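Local structure of periplasmic binding protein (4RY8) at residues I75-G80 and P87-A92; G55-M60 and D83-K88; V16-V21 and A265-V270; T47-T52 and Q70-I75. The protein binds 5-methylthioribose and, as a periplasmic solute-binding protein, probably delivers the sugar to a membrane transporter. All blocks are in the same frame, centred on the assembly; numbering follows the deposited sequence.

Overall arrangement
From the N terminus, strand 17-22 opens contact 3, which closes only when residues 265-270 of helix 255-270 return to the sheet; the other three contacts are nested within that long loop. Strand 47-52 opens contact 4 and the start of helix 57-69 opens contact 2. Contact 4 closes at residues 70-75, before contact 2 closes on helix 82-94, so these two cross. Contact 1 begins at Ile75, where contact 4 ends, and closes on the same helix as contact 2. Contact 1 ties the sheet to helix 82-94, contact 2 that helix to helix 57-69, contact 4 the edge strand to the turn after helix 57-69, and contact 3 the other face to helix 255-270.

Contact 1: residues I75-G80 and P87-A92; sequences IIIDHG and PKIKEA. With SR1 (5-S-methyl-5-thio-alpha-D-ribofuranose), chain G.
The edge of the His79 imidazole is turned to the bound 5-methylthioribose: NE2 donates to the furanose ring oxygen O4 of SR1 at 3.0 Å, in the ring plane and nearly straight at 170°. An imidazole suits this place because it offers a rigid N-H to an ether-type oxygen that can only accept. CD2 of the same ring lies 3.7 Å from the thioether S of SR1, and the ring of Phe30 meets the imidazole steeply inclined. At the other nitrogen, ND1 donates to Asp78 OD1 over 2.6 Å, although the oxygen lies 22° out of the ring plane. Asp78, a second-shell residue, probably helps to set the rotation of the imidazole; with both nitrogens donating, the ring would carry a positive charge, which the carboxylate would favour.

Away from the pocket the two segments meet through aliphatic groups. Ile77 CD1 comes to 3.2 Å from Ile89 CG1, shorter than normal van der Waals contact, so the exact placement there is doubtful. Ile75 CD1 rests more loosely on Ala92 CB, at 4.4 Å, where a small residue lets the helix come close to the strand. Along the flank of the helix that faces helix 57-69, Lys88 NZ and Glu91 OE1 form a salt bridge of 2.9 Å, the amine above the carboxylate plane.

Strand 74-78 runs between strands 17-22 and 98-102, and helix 82-94 leads from it to the latter as a beta-alpha-beta crossover. Helix 57-69 packs alongside, with Met60 on Ile77 and Ile68 on Ala92.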
loop_
_atom_site.group_PDB
_atom_site.type_symbol
_atom_site.label_atom_id
_atom_site.label_comp_id
_atom_site.label_asym_id
_atom_site.label_seq_id
_atom_site.Cartn_x
_atom_site.Cartn_y
_atom_site.Cartn_z
ATOM N N ILE C 75 -0.782 -14.403 -27.262
ATOM C CA ILE C 75 0.108 -14.994 -26.287
ATOM C C ILE C 75 -0.011 -14.341 -24.888
ATOM O O ILE C 75 0.081 -13.107 -24.743
ATOM C CB ILE C 75 1.562 -14.910 -26.806
ATOM C CG1 ILE C 75 1.640 -15.506 -28.202
ATOM C CG2 ILE C 75 2.500 -15.670 -25.888
ATOM C CD1 ILE C 75 2.976 -15.318 -28.886
ATOM N N ILE C 76 -0.181 -15.168 -23.859
ATOM C CA ILE C 76 0.039 -14.739 -22.503
ATOM C C ILE C 76 1.489 -15.071 -22.108
ATOM O O ILE C 76 1.922 -16.231 -22.142
ATOM C CB ILE C 76 -0.929 -15.420 -21.527
ATOM C CG1 ILE C 76 -2.361 -15.220 -22.032
ATOM C CG2 ILE C 76 -0.779 -14.859 -20.124
ATOM C CD1 ILE C 76 -3.318 -16.274 -21.541
ATOM N N ILE C 77 2.238 -14.047 -21.760
ATOM C CA ILE C 77 3.544 -14.220 -21.182
ATOM C C ILE C 77 3.514 -14.120 -19.650
ATOM O O ILE C 77 3.242 -13.067 -19.047
ATOM C CB ILE C 77 4.546 -13.282 -21.803
ATOM C CG1 ILE C 77 4.520 -13.494 -23.319
ATOM C CG2 ILE C 77 5.925 -13.590 -21.241
ATOM C CD1 ILE C 77 5.489 -12.639 -24.061
ATOM N N ASP C 78 3.839 -15.251 -19.032
ATOM C CA ASP C 78 3.794 -15.433 -17.615
ATOM C C ASP C 78 5.200 -15.487 -17.013
ATOM O O ASP C 78 5.905 -16.457 -17.227
ATOM C CB ASP C 78 3.091 -16.748 -17.391
ATOM C CG ASP C 78 2.579 -16.886 -16.028
ATOM O OD1 ASP C 78 3.424 -16.752 -15.133
ATOM O OD2 ASP C 78 1.347 -17.102 -15.872
ATOM N N HIS C 79 5.537 -14.482 -16.213
ATOM C CA HIS C 79 6.866 -14.273 -15.678
ATOM C C HIS C 79 7.856 -14.042 -16.833
ATOM O O HIS C 79 7.472 -13.535 -17.896
ATOM C CB HIS C 79 7.278 -15.382 -14.724
ATOM C CG HIS C 79 6.460 -15.429 -13.483
ATOM N ND1 HIS C 79 5.096 -15.561 -13.519
ATOM C CD2 HIS C 79 6.799 -15.349 -12.177
ATOM C CE1 HIS C 79 4.624 -15.564 -12.293
ATOM N NE2 HIS C 79 5.628 -15.440 -11.455
ATOM N N GLY C 80 9.114 -14.415 -16.625
ATOM C CA GLY C 80 10.159 -14.206 -17.607
ATOM C C GLY C 80 10.844 -12.907 -17.270
ATOM O O GLY C 80 10.478 -12.257 -16.336
ATOM N N PRO C 87 12.184 -8.607 -27.709
ATOM C CA PRO C 87 12.110 -8.675 -29.182
ATOM C C PRO C 87 11.093 -9.694 -29.717
ATOM O O PRO C 87 10.472 -9.474 -30.756
ATOM C CB PRO C 87 13.549 -9.061 -29.601
ATOM C CG PRO C 87 14.409 -8.750 -28.422
ATOM C CD PRO C 87 13.533 -8.967 -27.220
ATOM N N LYS C 88 10.950 -10.814 -29.028
ATOM C CA LYS C 88 9.904 -11.779 -29.333
ATOM C C LYS C 88 8.510 -11.153 -29.138
ATOM O O LYS C 88 7.642 -11.353 -29.973
ATOM C CB LYS C 88 10.053 -13.033 -28.465
ATOM C CG LYS C 88 11.311 -13.838 -28.766
ATOM C CD LYS C 88 11.177 -14.585 -30.085
ATOM C CE LYS C 88 12.309 -14.269 -31.050
ATOM N NZ LYS C 88 11.793 -14.316 -32.450
ATOM N N ILE C 89 8.340 -10.363 -28.079
ATOM C CA ILE C 89 7.077 -9.659 -27.814
ATOM C C ILE C 89 6.793 -8.643 -28.921
ATOM O O ILE C 89 5.684 -8.604 -29.453
ATOM C CB ILE C 89 7.057 -8.990 -26.413
ATOM C CG1 ILE C 89 6.920 -10.036 -25.320
ATOM C CG2 ILE C 89 5.874 -8.052 -26.238
ATOM C CD1 ILE C 89 7.225 -9.515 -23.930
ATOM N N LYS C 90 7.792 -7.844 -29.309
ATOM C CA LYS C 90 7.591 -6.835 -30.354
ATOM C C LYS C 90 7.289 -7.482 -31.686
ATOM O O LYS C 90 6.388 -7.025 -32.405
ATOM C CB LYS C 90 8.794 -5.918 -30.506
ATOM C CG LYS C 90 9.070 -5.072 -29.281
ATOM C CD LYS C 90 8.159 -3.854 -29.156
ATOM C CE LYS C 90 8.824 -2.818 -28.249
ATOM N NZ LYS C 90 7.942 -1.676 -27.880
ATOM N N GLU C 91 8.045 -8.533 -32.033
ATOM C CA GLU C 91 7.771 -9.283 -33.250
ATOM C C GLU C 91 6.329 -9.782 -33.292
ATOM O O GLU C 91 5.615 -9.573 -34.286
ATOM C CB GLU C 91 8.699 -10.475 -33.362
ATOM C CG GLU C 91 8.469 -11.272 -34.623
ATOM C CD GLU C 91 9.512 -12.346 -34.836
ATOM O OE1 GLU C 91 10.554 -12.332 -34.137
ATOM O OE2 GLU C 91 9.278 -13.212 -35.703
ATOM N N ALA C 92 5.921 -10.449 -32.218
ATOM C CA ALA C 92 4.570 -10.947 -32.099
ATOM C C ALA C 92 3.539 -9.849 -32.368
ATOM O O ALA C 92 2.666 -10.026 -33.197
ATOM C CB ALA C 92 4.356 -11.577 -30.742
HETATM C CS SR1 G . 9.078 -17.227 -8.623
HETATM S S SR1 G . 7.989 -15.823 -8.687
HETATM C C5 SR1 G . 6.812 -16.493 -7.487
HETATM C C4 SR1 G . 5.651 -15.531 -7.253
HETATM O O4 SR1 G . 5.064 -15.317 -8.495
HETATM C C1 SR1 G . 3.625 -15.318 -8.408
HETATM O O1 SR1 G . 3.190 -14.048 -8.759
HETATM C C2 SR1 G . 3.204 -15.647 -6.984
HETATM O O2 SR1 G . 2.541 -14.602 -6.223
HETATM C C3 SR1 G . 4.528 -16.043 -6.358
HETATM O O3 SR1 G . 4.643 -15.506 -5.048
#

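Contact 2: residues G55-M60 and D83-K88; sequences GDMARM and DPLMPK
Apolar contacts between Met57, Met60, Pro84 and Leu85 join the two helices, and Leu85 takes the central place. Its CD2 meets Met57 CE at 3.4 Å, a little tighter than usual for two methyl carbons. Its other branch, CD1, lies 4.0 Å from Met60 SD and about as far from Met60 CE. Each methionine crosses the leucine at about a right angle, so that the forked end of Leu85 gives one methyl to either sulfur-containing chain. Met57 is bent at both chi2 (-53°) and chi3 (-43°), which curls its terminal methyl round to Leu85 and to the ring of Pro84, where CE stands 3.8 Å from CB. Pro84 costs helix 82-94 no hydrogen bond, because first-turn amides have no preceding turn to bond to, and its ring gives that methyl a rigid apolar surface. Met60 is stretched out beyond CG, so its sulfur and methyl both pass across CD1; it also touches the loop at Glu23.

The polar contribution stays within one segment. Asp56 occupies the N-cap position of helix 57-69: its OD1 accepts from Arg59 N at 3.0 Å, with the N-H placed above the carboxylate plane rather than in it. A short acidic side chain suits this place, since it can fold back to a first-turn amide and its charge probably interacts favourably with the helix dipole.

Leu85 also touches Val61 and Ile64 of helix 57-69, extending the seam. With no hydrogen bond or salt bridge across it, the contact probably rests on close fit and on partial exclusion of water, for which flexible, polarisable methionines fitted round a branched leucine are well suited.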
loop_
_atom_site.group_PDB
_atom_site.type_symbol
_atom_site.label_atom_id
_atom_site.label_comp_id
_atom_site.label_asym_id
_atom_site.label_seq_id
_atom_site.Cartn_x
_atom_site.Cartn_y
_atom_site.Cartn_z
ATOM N N GLY C 55 12.279 -22.338 -15.989
ATOM C CA GLY C 55 13.390 -21.543 -15.561
ATOM C C GLY C 55 14.431 -21.326 -16.648
ATOM O O GLY C 55 15.378 -20.598 -16.424
ATOM N N ASP C 56 14.250 -21.912 -17.827
ATOM C CA ASP C 56 15.254 -21.790 -18.904
ATOM C C ASP C 56 14.845 -20.695 -19.908
ATOM O O ASP C 56 13.970 -20.896 -20.776
ATOM C CB ASP C 56 15.419 -23.144 -19.589
ATOM C CG ASP C 56 16.622 -23.192 -20.559
ATOM O OD1 ASP C 56 16.780 -22.282 -21.385
ATOM O OD2 ASP C 56 17.382 -24.163 -20.505
ATOM N N MET C 57 15.480 -19.532 -19.797
ATOM C CA MET C 57 15.084 -18.399 -20.625
ATOM C C MET C 57 15.224 -18.714 -22.121
ATOM O O MET C 57 14.370 -18.302 -22.916
ATOM C CB MET C 57 15.846 -17.105 -20.248
ATOM C CG MET C 57 15.330 -16.374 -19.000
ATOM S SD MET C 57 13.543 -15.956 -18.915
ATOM C CE MET C 57 13.353 -15.403 -20.552
ATOM N N ALA C 58 16.257 -19.469 -22.507
ATOM C CA ALA C 58 16.472 -19.792 -23.933
ATOM C C ALA C 58 15.350 -20.678 -24.445
ATOM O O ALA C 58 14.894 -20.508 -25.568
ATOM C CB ALA C 58 17.822 -20.474 -24.153
ATOM N N ARG C 59 14.910 -21.616 -23.616
ATOM C CA ARG C 59 13.727 -22.424 -23.935
ATOM C C ARG C 59 12.490 -21.542 -24.038
ATOM O O ARG C 59 11.642 -21.779 -24.906
ATOM C CB ARG C 59 13.490 -23.550 -22.913
ATOM N N MET C 60 12.397 -20.517 -23.172
ATOM C CA MET C 60 11.237 -19.602 -23.172
ATOM C C MET C 60 11.076 -18.839 -24.498
ATOM O O MET C 60 9.977 -18.792 -25.068
ATOM C CB MET C 60 11.276 -18.617 -21.964
ATOM C CG MET C 60 9.892 -18.239 -21.411
ATOM S SD MET C 60 9.908 -17.130 -19.999
ATOM C CE MET C 60 8.116 -16.831 -19.898
ATOM N N ASP C 83 14.506 -8.352 -20.700
ATOM C CA ASP C 83 15.552 -8.197 -21.697
ATOM C C ASP C 83 15.521 -9.360 -22.677
ATOM O O ASP C 83 15.444 -9.152 -23.889
ATOM C CB ASP C 83 16.932 -8.013 -21.121
ATOM C CG ASP C 83 17.996 -8.313 -22.147
ATOM O OD1 ASP C 83 18.339 -7.424 -22.957
ATOM O OD2 ASP C 83 18.459 -9.467 -22.179
ATOM N N PRO C 84 15.545 -10.607 -22.170
ATOM C CA PRO C 84 15.542 -11.710 -23.168
ATOM C C PRO C 84 14.268 -11.723 -24.060
ATOM O O PRO C 84 14.329 -11.993 -25.235
ATOM C CB PRO C 84 15.608 -12.965 -22.295
ATOM C CG PRO C 84 16.208 -12.496 -21.010
ATOM C CD PRO C 84 15.769 -11.074 -20.796
ATOM N N LEU C 85 13.133 -11.388 -23.489
ATOM C CA LEU C 85 11.841 -11.570 -24.167
ATOM C C LEU C 85 11.328 -10.411 -25.058
ATOM O O LEU C 85 10.468 -10.631 -25.925
ATOM C CB LEU C 85 10.788 -11.895 -23.116
ATOM C CG LEU C 85 11.019 -13.127 -22.231
ATOM C CD1 LEU C 85 9.799 -13.415 -21.369
ATOM C CD2 LEU C 85 11.366 -14.348 -23.055
ATOM N N MET C 86 11.859 -9.204 -24.868
ATOM C CA MET C 86 11.300 -7.986 -25.481
ATOM C C MET C 86 11.160 -8.081 -26.999
ATOM O O MET C 86 10.128 -7.673 -27.514
ATOM C CB MET C 86 12.134 -6.729 -25.115
ATOM C CG MET C 86 11.361 -5.464 -24.735
ATOM S SD MET C 86 9.834 -5.673 -23.782
ATOM C CE MET C 86 8.698 -5.547 -25.152
ATOM N N PRO C 87 12.184 -8.607 -27.709
ATOM C CA PRO C 87 12.110 -8.675 -29.182
ATOM C C PRO C 87 11.093 -9.694 -29.717
ATOM O O PRO C 87 10.472 -9.474 -30.756
ATOM C CB PRO C 87 13.549 -9.061 -29.601
ATOM C CG PRO C 87 14.409 -8.750 -28.422
ATOM C CD PRO C 87 13.533 -8.967 -27.220
ATOM N N LYS C 88 10.950 -10.814 -29.028
ATOM C CA LYS C 88 9.904 -11.779 -29.333
ATOM C C LYS C 88 8.510 -11.153 -29.138
ATOM O O LYS C 88 7.642 -11.353 -29.973
ATOM C CB LYS C 88 10.053 -13.033 -28.465
ATOM C CG LYS C 88 11.311 -13.838 -28.766
ATOM C CD LYS C 88 11.177 -14.585 -30.085
ATOM C CE LYS C 88 12.309 -14.269 -31.050
ATOM N NZ LYS C 88 11.793 -14.316 -32.450
#

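Contact 3: residues V16-V21 and A265-V270; sequences VRIALV and AAAALV
Ile18 makes the innermost contact with the helix, its two branches spread over the alanines of the first turn of the segment. CG2 lies 3.8 Å from Ala266 CB, while CD1 reaches on to Ala267, 4.1 Å from its backbone N and 4.2 Å from its CB. Alanine suits both positions because a side chain of one carbon lets a beta-branched residue of the strand come right up to the helix backbone. One turn on, Val16 and Val270 run antiparallel alongside one another, touching through their CG1 methyls at 4.1 Å. In each valine CG1 points opposite the backbone N (chi1 180° in Val16, 168° in Val270), and this brings the two methyls together.

Further out, the backbone sets these side chains. Along the strand Ile18 faces the helix and Arg17 turns away from it, where NH2 bonds to Gln70 O. Backbone hydrogen bonds of Ile18 to Thr47 and Leu49 of the neighbouring strand fix its height in the sheet. Ala266 and Val270 are one helical turn apart, linked by Val270 N to Ala266 O at 3.2 Å, and therefore face the strand together.

Strand 17-22 lies within the parallel sheet, between strands 47-52 and 74-78. Helix 255-270 packs on the face that carries Ile18, next to helix 28-44, where Leu44 touches Ala267. Helix 57-69 meets Ala19 and Val21 on the other face.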
loop_
_atom_site.group_PDB
_atom_site.type_symbol
_atom_site.label_atom_id
_atom_site.label_comp_id
_atom_site.label_asym_id
_atom_site.label_seq_id
_atom_site.Cartn_x
_atom_site.Cartn_y
_atom_site.Cartn_z
ATOM N N VAL C 16 -10.217 -19.817 -32.175
ATOM C CA VAL C 16 -9.424 -18.865 -31.371
ATOM C C VAL C 16 -8.402 -19.621 -30.522
ATOM O O VAL C 16 -8.779 -20.362 -29.587
ATOM C CB VAL C 16 -10.300 -18.007 -30.425
ATOM C CG1 VAL C 16 -9.421 -17.040 -29.605
ATOM C CG2 VAL C 16 -11.356 -17.258 -31.223
ATOM N N ARG C 17 -7.118 -19.434 -30.843
ATOM C CA ARG C 17 -6.039 -20.112 -30.130
ATOM C C ARG C 17 -5.240 -19.124 -29.294
ATOM O O ARG C 17 -4.755 -18.128 -29.798
ATOM C CB ARG C 17 -5.130 -20.859 -31.114
ATOM C CG ARG C 17 -5.817 -22.078 -31.744
ATOM C CD ARG C 17 -4.946 -22.801 -32.754
ATOM N NE ARG C 17 -4.500 -21.868 -33.792
ATOM C CZ ARG C 17 -3.237 -21.693 -34.180
ATOM N NH1 ARG C 17 -2.245 -22.421 -33.667
ATOM N NH2 ARG C 17 -2.966 -20.792 -35.109
ATOM N N ILE C 18 -5.111 -19.421 -28.005
ATOM C CA ILE C 18 -4.398 -18.573 -27.053
ATOM C C ILE C 18 -3.292 -19.407 -26.401
ATOM O O ILE C 18 -3.565 -20.460 -25.811
ATOM C CB ILE C 18 -5.364 -18.034 -25.977
ATOM C CG1 ILE C 18 -6.402 -17.099 -26.615
ATOM C CG2 ILE C 18 -4.632 -17.334 -24.841
ATOM C CD1 ILE C 18 -7.634 -16.946 -25.758
ATOM N N ALA C 19 -2.053 -18.926 -26.506
ATOM C CA ALA C 19 -0.895 -19.610 -25.942
ATOM C C ALA C 19 -0.482 -19.016 -24.607
ATOM O O ALA C 19 -0.323 -17.800 -24.464
ATOM C CB ALA C 19 0.284 -19.550 -26.913
ATOM N N LEU C 20 -0.271 -19.888 -23.639
ATOM C CA LEU C 20 0.164 -19.497 -22.325
ATOM C C LEU C 20 1.588 -19.964 -22.218
ATOM O O LEU C 20 1.858 -21.169 -22.246
ATOM C CB LEU C 20 -0.703 -20.173 -21.242
ATOM C CG LEU C 20 -0.170 -20.023 -19.819
ATOM C CD1 LEU C 20 -0.003 -18.558 -19.386
ATOM C CD2 LEU C 20 -1.057 -20.719 -18.814
ATOM N N VAL C 21 2.508 -19.018 -22.135
ATOM C CA VAL C 21 3.922 -19.340 -22.068
ATOM C C VAL C 21 4.419 -18.913 -20.711
ATOM O O VAL C 21 4.450 -17.721 -20.408
ATOM C CB VAL C 21 4.723 -18.621 -23.171
ATOM C CG1 VAL C 21 6.213 -18.942 -23.050
ATOM C CG2 VAL C 21 4.206 -19.032 -24.522
ATOM N N ALA C 265 -8.569 -11.783 -20.483
ATOM C CA ALA C 265 -7.897 -10.629 -21.065
ATOM C C ALA C 265 -7.454 -10.928 -22.476
ATOM O O ALA C 265 -7.642 -10.119 -23.392
ATOM C CB ALA C 265 -6.694 -10.195 -20.217
ATOM N N ALA C 266 -6.799 -12.076 -22.621
ATOM C CA ALA C 266 -6.323 -12.522 -23.900
ATOM C C ALA C 266 -7.484 -12.583 -24.870
ATOM O O ALA C 266 -7.406 -12.072 -25.975
ATOM C CB ALA C 266 -5.687 -13.879 -23.767
ATOM N N ALA C 267 -8.582 -13.191 -24.441
ATOM C CA ALA C 267 -9.727 -13.377 -25.327
ATOM C C ALA C 267 -10.373 -12.036 -25.674
ATOM O O ALA C 267 -10.830 -11.839 -26.792
ATOM C CB ALA C 267 -10.744 -14.320 -24.693
ATOM N N ALA C 268 -10.386 -11.110 -24.715
ATOM C CA ALA C 268 -10.878 -9.757 -24.958
ATOM C C ALA C 268 -10.077 -9.056 -26.056
ATOM O O ALA C 268 -10.651 -8.447 -26.966
ATOM C CB ALA C 268 -10.863 -8.941 -23.667
ATOM N N LEU C 269 -8.750 -9.132 -25.986
ATOM C CA LEU C 269 -7.918 -8.490 -27.020
ATOM C C LEU C 269 -8.216 -9.051 -28.393
ATOM O O LEU C 269 -8.352 -8.301 -29.338
ATOM C CB LEU C 269 -6.428 -8.659 -26.726
ATOM C CG LEU C 269 -5.937 -7.957 -25.475
ATOM C CD1 LEU C 269 -4.573 -8.503 -25.081
ATOM C CD2 LEU C 269 -5.933 -6.438 -25.655
ATOM N N VAL C 270 -8.335 -10.373 -28.498
ATOM C CA VAL C 270 -8.625 -11.015 -29.790
ATOM C C VAL C 270 -9.965 -10.495 -30.347
ATOM O O VAL C 270 -10.077 -10.238 -31.534
ATOM C CB VAL C 270 -8.608 -12.564 -29.685
ATOM C CG1 VAL C 270 -9.185 -13.199 -30.945
ATOM C CG2 VAL C 270 -7.182 -13.068 -29.438
#

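Contact 4: residues T47-T52 and Q70-I75; sequences TLLEAT and QRVDAI
Leu49 CD1 is the meeting point: one methyl of the leucine sits against both Val72 and Gln70, and the leucine chain runs aslant to both partners. It stands 4.0 Å from Val72 CG1, the apolar part of the contact, and 3.8 Å from Gln70 OE1, which is a packing contact and not a bond. Leucine suits the place because its branch point lies one carbon further out than in valine, so CD1 can bridge from the edge strand to the turn. With chi1 at -54° and the chain extended beyond it, the side chain is carried away from strand 47-52 and toward the incoming turn. Val72 presents CG1 from the side opposite its own carbonyl carbon (chi1 -62°), which leaves CG2 in the crowded position between backbone N and carbonyl.

Gln70 is extended beyond CG, and its amide comes in at the exposed side of the contact, where a polar end can stay with solvent while its oxygen borders the methyl. Between Gln70 and Val72, Arg71 has a positive phi; it ends helix 57-69 with a Schellman motif and redirects the chain toward strand 74-78, with Val72 buried. Phe67 of that helix touches both Leu49 and Val72, so the two share an aromatic neighbour.

Strand 47-52 is the outermost strand of the sheet, and helix 57-69 carries the chain from it past strand 17-22 to strand 74-78. Such parallel strands linked by helices give the Rossmann-like lobe of periplasmic binding proteins, here where the helix of a beta-alpha-beta crossover hands over to strand 74-78.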
loop_
_atom_site.group_PDB
_atom_site.type_symbol
_atom_site.label_atom_id
_atom_site.label_comp_id
_atom_site.label_asym_id
_atom_site.label_seq_id
_atom_site.Cartn_x
_atom_site.Cartn_y
_atom_site.Cartn_z
ATOM N N THR C 47 -9.513 -22.402 -27.560
ATOM C CA THR C 47 -8.432 -23.370 -27.449
ATOM C C THR C 47 -7.243 -22.731 -26.746
ATOM O O THR C 47 -6.722 -21.705 -27.198
ATOM C CB THR C 47 -8.024 -23.848 -28.854
ATOM O OG1 THR C 47 -9.162 -24.457 -29.480
ATOM C CG2 THR C 47 -6.890 -24.847 -28.809
ATOM N N LEU C 48 -6.849 -23.326 -25.621
ATOM C CA LEU C 48 -5.720 -22.864 -24.841
ATOM C C LEU C 48 -4.559 -23.814 -25.035
ATOM O O LEU C 48 -4.683 -25.008 -24.791
ATOM C CB LEU C 48 -6.081 -22.777 -23.351
ATOM C CG LEU C 48 -4.996 -22.406 -22.332
ATOM C CD1 LEU C 48 -4.392 -21.038 -22.640
ATOM C CD2 LEU C 48 -5.572 -22.451 -20.920
ATOM N N LEU C 49 -3.430 -23.268 -25.480
ATOM C CA LEU C 49 -2.173 -23.995 -25.597
ATOM C C LEU C 49 -1.275 -23.526 -24.456
ATOM O O LEU C 49 -1.351 -22.369 -24.037
ATOM C CB LEU C 49 -1.494 -23.699 -26.953
ATOM C CG LEU C 49 -2.315 -23.923 -28.224
ATOM C CD1 LEU C 49 -1.574 -23.442 -29.458
ATOM C CD2 LEU C 49 -2.676 -25.392 -28.366
ATOM N N GLU C 50 -0.409 -24.419 -23.981
ATOM C CA GLU C 50 0.366 -24.214 -22.766
ATOM C C GLU C 50 1.809 -24.633 -23.053
ATOM O O GLU C 50 2.059 -25.656 -23.690
ATOM C CB GLU C 50 -0.218 -25.074 -21.626
ATOM C CG GLU C 50 -1.710 -25.376 -21.769
ATOM C CD GLU C 50 -2.301 -26.220 -20.643
ATOM O OE1 GLU C 50 -1.553 -26.998 -19.995
ATOM O OE2 GLU C 50 -3.537 -26.110 -20.419
ATOM N N ALA C 51 2.763 -23.844 -22.601
ATOM C CA ALA C 51 4.174 -24.235 -22.695
ATOM C C ALA C 51 4.840 -23.675 -21.452
ATOM O O ALA C 51 4.522 -22.570 -21.025
ATOM C CB ALA C 51 4.794 -23.664 -23.948
ATOM N N THR C 52 5.718 -24.436 -20.821
ATOM C CA THR C 52 6.312 -23.974 -19.579
ATOM C C THR C 52 7.777 -24.214 -19.730
ATOM O O THR C 52 8.187 -25.306 -20.106
ATOM C CB THR C 52 5.721 -24.714 -18.350
ATOM O OG1 THR C 52 4.289 -24.554 -18.322
ATOM C CG2 THR C 52 6.318 -24.240 -17.052
ATOM N N GLN C 70 3.175 -20.542 -35.398
ATOM C CA GLN C 70 1.807 -21.085 -35.466
ATOM C C GLN C 70 0.720 -19.997 -35.660
ATOM O O GLN C 70 -0.460 -20.330 -35.873
ATOM C CB GLN C 70 1.512 -21.903 -34.203
ATOM C CG GLN C 70 2.422 -23.125 -34.008
ATOM C CD GLN C 70 2.221 -23.776 -32.651
ATOM O OE1 GLN C 70 1.108 -23.758 -32.112
ATOM N NE2 GLN C 70 3.294 -24.338 -32.075
ATOM N N ARG C 71 1.110 -18.716 -35.568
ATOM C CA ARG C 71 0.182 -17.592 -35.670
ATOM C C ARG C 71 -1.050 -17.833 -34.780
ATOM O O ARG C 71 -2.182 -17.813 -35.251
ATOM C CB ARG C 71 -0.306 -17.353 -37.109
ATOM C CG ARG C 71 0.713 -17.525 -38.230
ATOM C CD ARG C 71 -0.000 -18.035 -39.483
ATOM N NE ARG C 71 0.832 -18.034 -40.680
ATOM C CZ ARG C 71 0.430 -18.467 -41.875
ATOM N NH1 ARG C 71 -0.806 -18.935 -42.040
ATOM N NH2 ARG C 71 1.262 -18.427 -42.916
ATOM N N VAL C 72 -0.821 -18.087 -33.501
ATOM C CA VAL C 72 -1.922 -18.058 -32.523
ATOM C C VAL C 72 -2.523 -16.643 -32.511
ATOM O O VAL C 72 -1.881 -15.674 -32.924
ATOM C CB VAL C 72 -1.440 -18.448 -31.105
ATOM C CG1 VAL C 72 -0.903 -19.878 -31.098
ATOM C CG2 VAL C 72 -0.370 -17.480 -30.583
ATOM N N ASP C 73 -3.770 -16.553 -32.070
ATOM C CA ASP C 73 -4.438 -15.291 -31.933
ATOM C C ASP C 73 -3.821 -14.392 -30.824
ATOM O O ASP C 73 -3.756 -13.157 -30.947
ATOM C CB ASP C 73 -5.935 -15.559 -31.689
ATOM C CG ASP C 73 -6.583 -16.270 -32.847
ATOM O OD1 ASP C 73 -6.555 -17.524 -32.913
ATOM O OD2 ASP C 73 -7.085 -15.559 -33.731
ATOM N N ALA C 74 -3.364 -15.000 -29.738
ATOM C CA ALA C 74 -2.721 -14.234 -28.680
ATOM C C ALA C 74 -1.781 -15.073 -27.846
ATOM O O ALA C 74 -1.952 -16.289 -27.742
ATOM C CB ALA C 74 -3.794 -13.619 -27.771
ATOM N N ILE C 75 -0.782 -14.403 -27.262
ATOM C CA ILE C 75 0.108 -14.994 -26.287
ATOM C C ILE C 75 -0.011 -14.341 -24.888
ATOM O O ILE C 75 0.081 -13.107 -24.743
ATOM C CB ILE C 75 1.562 -14.910 -26.806
ATOM C CG1 ILE C 75 1.640 -15.506 -28.202
ATOM C CG2 ILE C 75 2.500 -15.670 -25.888
ATOM C CD1 ILE C 75 2.976 -15.318 -28.886
#